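Local coordinates for putative ABC transporter amino acid-binding protein (Sinorhizobium meliloti, PDB 2Q88), which binds the compatible solute ectoine as the substrate-binding protein of an ABC transporter, probably delivering it for uptake in osmoprotection, at residues S35-R48 / L225-Y238. Sequence-based numbering, arbitrary orientation.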
# COMPACT_ATOMS: atom_id res chain seq x y z
N SER A 35 7.81 -3.46 -10.88
CA SER A 35 8.35 -2.17 -10.50
C SER A 35 7.33 -1.46 -9.61
O SER A 35 6.53 -2.12 -8.93
CB SER A 35 8.67 -1.33 -11.74
OG SER A 35 7.50 -1.13 -12.50
N GLY A 36 7.35 -0.14 -9.62
CA GLY A 36 6.65 0.64 -8.61
C GLY A 36 7.62 0.90 -7.48
O GLY A 36 8.67 0.26 -7.39
N ALA A 37 7.27 1.86 -6.62
CA ALA A 37 8.17 2.35 -5.59
C ALA A 37 8.54 1.32 -4.53
O ALA A 37 9.69 1.25 -4.10
CB ALA A 37 7.60 3.60 -4.93
N ALA A 38 7.58 0.50 -4.12
CA ALA A 38 7.83 -0.45 -3.05
C ALA A 38 8.75 -1.61 -3.50
O ALA A 38 9.75 -1.86 -2.83
CB ALA A 38 6.52 -0.95 -2.44
N PRO A 39 8.45 -2.27 -4.63
CA PRO A 39 9.37 -3.27 -5.18
C PRO A 39 10.72 -2.71 -5.63
O PRO A 39 11.72 -3.43 -5.56
CB PRO A 39 8.60 -3.82 -6.38
CG PRO A 39 7.16 -3.52 -6.05
CD PRO A 39 7.23 -2.15 -5.45
N ASP A 40 10.78 -1.46 -6.08
CA ASP A 40 12.07 -0.87 -6.49
C ASP A 40 13.00 -0.69 -5.29
O ASP A 40 14.19 -1.01 -5.36
CB ASP A 40 11.89 0.46 -7.22
CG ASP A 40 11.60 0.30 -8.72
OD1 ASP A 40 11.37 -0.82 -9.23
OD2 ASP A 40 11.56 1.28 -9.49
N VAL A 41 12.47 -0.17 -4.19
CA VAL A 41 13.23 -0.03 -2.95
C VAL A 41 13.67 -1.41 -2.43
O VAL A 41 14.83 -1.60 -2.04
CB VAL A 41 12.42 0.74 -1.89
CG1 VAL A 41 13.04 0.59 -0.49
CG2 VAL A 41 12.34 2.21 -2.26
N ALA A 42 12.72 -2.35 -2.42
CA ALA A 42 12.95 -3.69 -1.89
C ALA A 42 13.98 -4.43 -2.72
O ALA A 42 14.85 -5.11 -2.18
CB ALA A 42 11.64 -4.47 -1.84
N ARG A 43 13.90 -4.27 -4.04
CA ARG A 43 14.85 -4.94 -4.93
C ARG A 43 16.26 -4.42 -4.68
O ARG A 43 17.20 -5.20 -4.63
CB ARG A 43 14.49 -4.77 -6.41
CG ARG A 43 15.48 -5.45 -7.35
CD ARG A 43 15.29 -5.07 -8.81
NE ARG A 43 13.92 -5.37 -9.21
CZ ARG A 43 13.49 -6.56 -9.59
NH1 ARG A 43 14.32 -7.61 -9.65
NH2 ARG A 43 12.20 -6.71 -9.92
N GLU A 44 16.38 -3.11 -4.52
CA GLU A 44 17.69 -2.49 -4.29
C GLU A 44 18.31 -2.93 -2.96
O GLU A 44 19.50 -3.24 -2.90
CB GLU A 44 17.62 -0.95 -4.40
CG GLU A 44 18.97 -0.24 -4.37
CD GLU A 44 20.01 -0.85 -5.33
OE1 GLU A 44 21.17 -1.06 -4.90
OE2 GLU A 44 19.68 -1.11 -6.52
N ILE A 45 17.52 -2.95 -1.89
CA ILE A 45 18.04 -3.41 -0.59
C ILE A 45 18.46 -4.89 -0.65
O ILE A 45 19.57 -5.25 -0.25
CB ILE A 45 17.03 -3.13 0.53
CG1 ILE A 45 16.97 -1.62 0.80
CG2 ILE A 45 17.43 -3.89 1.81
CD1 ILE A 45 15.83 -1.15 1.67
N PHE A 46 17.57 -5.74 -1.16
CA PHE A 46 17.90 -7.16 -1.25
C PHE A 46 19.17 -7.39 -2.04
O PHE A 46 19.99 -8.22 -1.66
CB PHE A 46 16.73 -7.97 -1.81
CG PHE A 46 15.71 -8.36 -0.77
CD1 PHE A 46 16.08 -9.16 0.32
CD2 PHE A 46 14.39 -7.95 -0.89
CE1 PHE A 46 15.14 -9.52 1.30
CE2 PHE A 46 13.44 -8.30 0.08
CZ PHE A 46 13.81 -9.09 1.18
N LYS A 47 19.34 -6.65 -3.13
CA LYS A 47 20.58 -6.73 -3.92
C LYS A 47 21.79 -6.41 -3.04
O LYS A 47 22.80 -7.12 -3.08
CB LYS A 47 20.54 -5.78 -5.12
CG LYS A 47 21.76 -5.94 -6.01
CD LYS A 47 21.82 -4.96 -7.17
CE LYS A 47 23.21 -4.99 -7.81
NZ LYS A 47 23.26 -4.24 -9.10
N ARG A 48 21.67 -5.34 -2.25
CA ARG A 48 22.75 -4.90 -1.36
C ARG A 48 23.05 -5.93 -0.29
O ARG A 48 24.19 -6.06 0.13
CB ARG A 48 22.40 -3.56 -0.72
CG ARG A 48 22.57 -2.40 -1.68
CD ARG A 48 21.90 -1.11 -1.24
NE ARG A 48 21.87 -0.17 -2.35
CZ ARG A 48 22.73 0.83 -2.53
NH1 ARG A 48 23.69 1.05 -1.65
NH2 ARG A 48 22.61 1.61 -3.59
N LEU A 225 20.43 4.20 2.60
CA LEU A 225 19.77 4.79 1.43
C LEU A 225 19.18 6.16 1.78
O LEU A 225 19.30 7.11 1.00
CB LEU A 225 18.64 3.86 0.97
CG LEU A 225 18.66 3.03 -0.32
CD1 LEU A 225 20.05 2.68 -0.87
CD2 LEU A 225 17.79 1.78 -0.14
N LYS A 226 18.53 6.24 2.94
CA LYS A 226 17.95 7.50 3.42
C LYS A 226 19.02 8.57 3.61
O LYS A 226 18.87 9.68 3.12
CB LYS A 226 17.15 7.28 4.71
CG LYS A 226 15.80 6.57 4.49
CD LYS A 226 15.11 6.22 5.80
CE LYS A 226 13.68 5.72 5.57
NZ LYS A 226 13.00 5.32 6.83
N GLU A 227 20.10 8.19 4.30
CA GLU A 227 21.23 9.07 4.60
C GLU A 227 21.93 9.60 3.33
O GLU A 227 22.19 10.80 3.21
CB GLU A 227 22.22 8.32 5.50
CG GLU A 227 23.57 8.98 5.72
CD GLU A 227 23.71 9.70 7.04
OE1 GLU A 227 22.88 9.47 7.96
OE2 GLU A 227 24.67 10.48 7.18
N SER A 228 22.20 8.73 2.37
CA SER A 228 22.90 9.13 1.14
C SER A 228 22.04 9.97 0.18
O SER A 228 22.56 10.73 -0.63
CB SER A 228 23.43 7.89 0.40
OG SER A 228 22.35 7.08 -0.04
N GLY A 229 20.72 9.83 0.27
CA GLY A 229 19.82 10.48 -0.67
C GLY A 229 19.35 9.54 -1.77
O GLY A 229 18.54 9.93 -2.62
N GLU A 230 19.84 8.31 -1.74
CA GLU A 230 19.46 7.33 -2.75
C GLU A 230 18.00 6.90 -2.59
O GLU A 230 17.32 6.63 -3.58
CB GLU A 230 20.40 6.12 -2.70
CG GLU A 230 20.20 5.11 -3.83
CD GLU A 230 20.53 5.67 -5.21
OE1 GLU A 230 21.36 6.60 -5.33
OE2 GLU A 230 19.96 5.16 -6.20
N PHE A 231 17.54 6.86 -1.34
CA PHE A 231 16.12 6.64 -1.01
C PHE A 231 15.20 7.60 -1.79
O PHE A 231 14.30 7.15 -2.49
CB PHE A 231 15.94 6.76 0.51
CG PHE A 231 14.51 6.70 1.00
CD1 PHE A 231 13.77 5.53 0.94
CD2 PHE A 231 13.94 7.83 1.58
CE1 PHE A 231 12.46 5.49 1.43
CE2 PHE A 231 12.62 7.80 2.07
CZ PHE A 231 11.89 6.63 1.99
N ALA A 232 15.47 8.90 -1.68
CA ALA A 232 14.71 9.91 -2.41
C ALA A 232 14.79 9.71 -3.92
O ALA A 232 13.80 9.86 -4.60
CB ALA A 232 15.16 11.32 -2.02
N LYS A 233 15.97 9.33 -4.42
CA LYS A 233 16.15 9.15 -5.87
C LYS A 233 15.28 8.01 -6.40
O LYS A 233 14.85 8.04 -7.55
CB LYS A 233 17.62 8.89 -6.23
CG LYS A 233 18.54 10.08 -6.05
CD LYS A 233 17.94 11.35 -6.64
CE LYS A 233 18.96 12.47 -6.67
NZ LYS A 233 19.43 12.80 -5.31
N ILE A 234 15.01 7.02 -5.55
CA ILE A 234 14.19 5.88 -5.96
C ILE A 234 12.69 6.21 -5.91
O ILE A 234 11.97 5.98 -6.88
CB ILE A 234 14.52 4.62 -5.12
CG1 ILE A 234 15.91 4.09 -5.48
CG2 ILE A 234 13.46 3.54 -5.34
CD1 ILE A 234 16.46 3.07 -4.46
N ILE A 235 12.22 6.74 -4.78
CA ILE A 235 10.77 6.90 -4.57
C ILE A 235 10.16 8.20 -5.11
O ILE A 235 8.99 8.22 -5.51
CB ILE A 235 10.38 6.70 -3.08
CG1 ILE A 235 10.82 7.90 -2.22
CG2 ILE A 235 10.93 5.38 -2.55
CD1 ILE A 235 10.20 7.90 -0.82
N GLU A 236 10.94 9.27 -5.13
CA GLU A 236 10.39 10.57 -5.54
C GLU A 236 9.94 10.68 -7.02
O GLU A 236 8.95 11.36 -7.28
CB GLU A 236 11.26 11.74 -5.06
CG GLU A 236 11.42 11.74 -3.54
CD GLU A 236 11.72 13.10 -2.95
OE1 GLU A 236 12.51 13.86 -3.55
OE2 GLU A 236 11.15 13.41 -1.87
N PRO A 237 10.60 10.02 -7.98
CA PRO A 237 10.05 9.91 -9.34
C PRO A 237 8.65 9.28 -9.41
O PRO A 237 7.95 9.48 -10.41
CB PRO A 237 11.06 8.99 -10.03
CG PRO A 237 12.32 9.30 -9.36
CD PRO A 237 11.92 9.36 -7.90
N TYR A 238 8.26 8.53 -8.39
CA TYR A 238 6.91 7.96 -8.32
C TYR A 238 5.89 8.89 -7.64
O TYR A 238 4.68 8.61 -7.64
CB TYR A 238 6.94 6.62 -7.57
CG TYR A 238 7.56 5.48 -8.34
CD1 TYR A 238 6.88 4.88 -9.39
CD2 TYR A 238 8.82 5.00 -8.01
CE1 TYR A 238 7.43 3.83 -10.10
CE2 TYR A 238 9.39 3.92 -8.71
CZ TYR A 238 8.68 3.35 -9.76
OH TYR A 238 9.20 2.29 -10.47
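Tyr238 reaches across to the start of helix 37-48, where its hydroxyl is held by two hydrogen bonds. Tyr238 OH donates one to Asp40 OD2 at 2.7 Å, arriving from above the carboxylate plane, 54° out of it, while OD2 itself sits at the edge of the phenol ring. As acceptor, Tyr238 OH takes a bent bond from the backbone N of Gly36, the N-cap residue, at 3.2 Å. The ring meanwhile turns one face to the backbone at the start of the helix, with Ala37 N over its centre, Gly36 C nearer its rim, and Ala37 CB 3.6 Å from Tyr238 CD2. With an alanine here, Asp40 OD2 and Gly36 N would probably lose their shared partner, and Gly36 and Ala37 the ring face that covers them.

This is the periplasmic binding protein fold of solute-binding family 3, and the contact joins an early helix to the C-terminal part of the chain within one lobe; the side chain of Ala37 is about 10 Å from the bound ectoine. The segments of helices 37-48 and 230-235 run roughly antiparallel, their axes at 140° and 9.8 Å apart at closest approach. Between them, Val41 CG2, anti to its own carbonyl carbon, wedges against the CG2 methyls of both Ile234 and Ile235, and its 3.5 Å approach to Ile235 CG2 is tight. Ile234 CG2 also reaches Asp40 CB. Further along, Leu225 spreads its two methyls: CD2 meets Ile45 CG1 at 3.6 Å, and CD1 sits over the centre of one face of the Arg48 guanidinium. That group is steadied by a salt bridge from Arg48 NE to the anti lone pair of Glu44 OE1, one helical turn back, at 2.8 Å. Ile45 also touches Phe218 and Leu222 of helix 212-228.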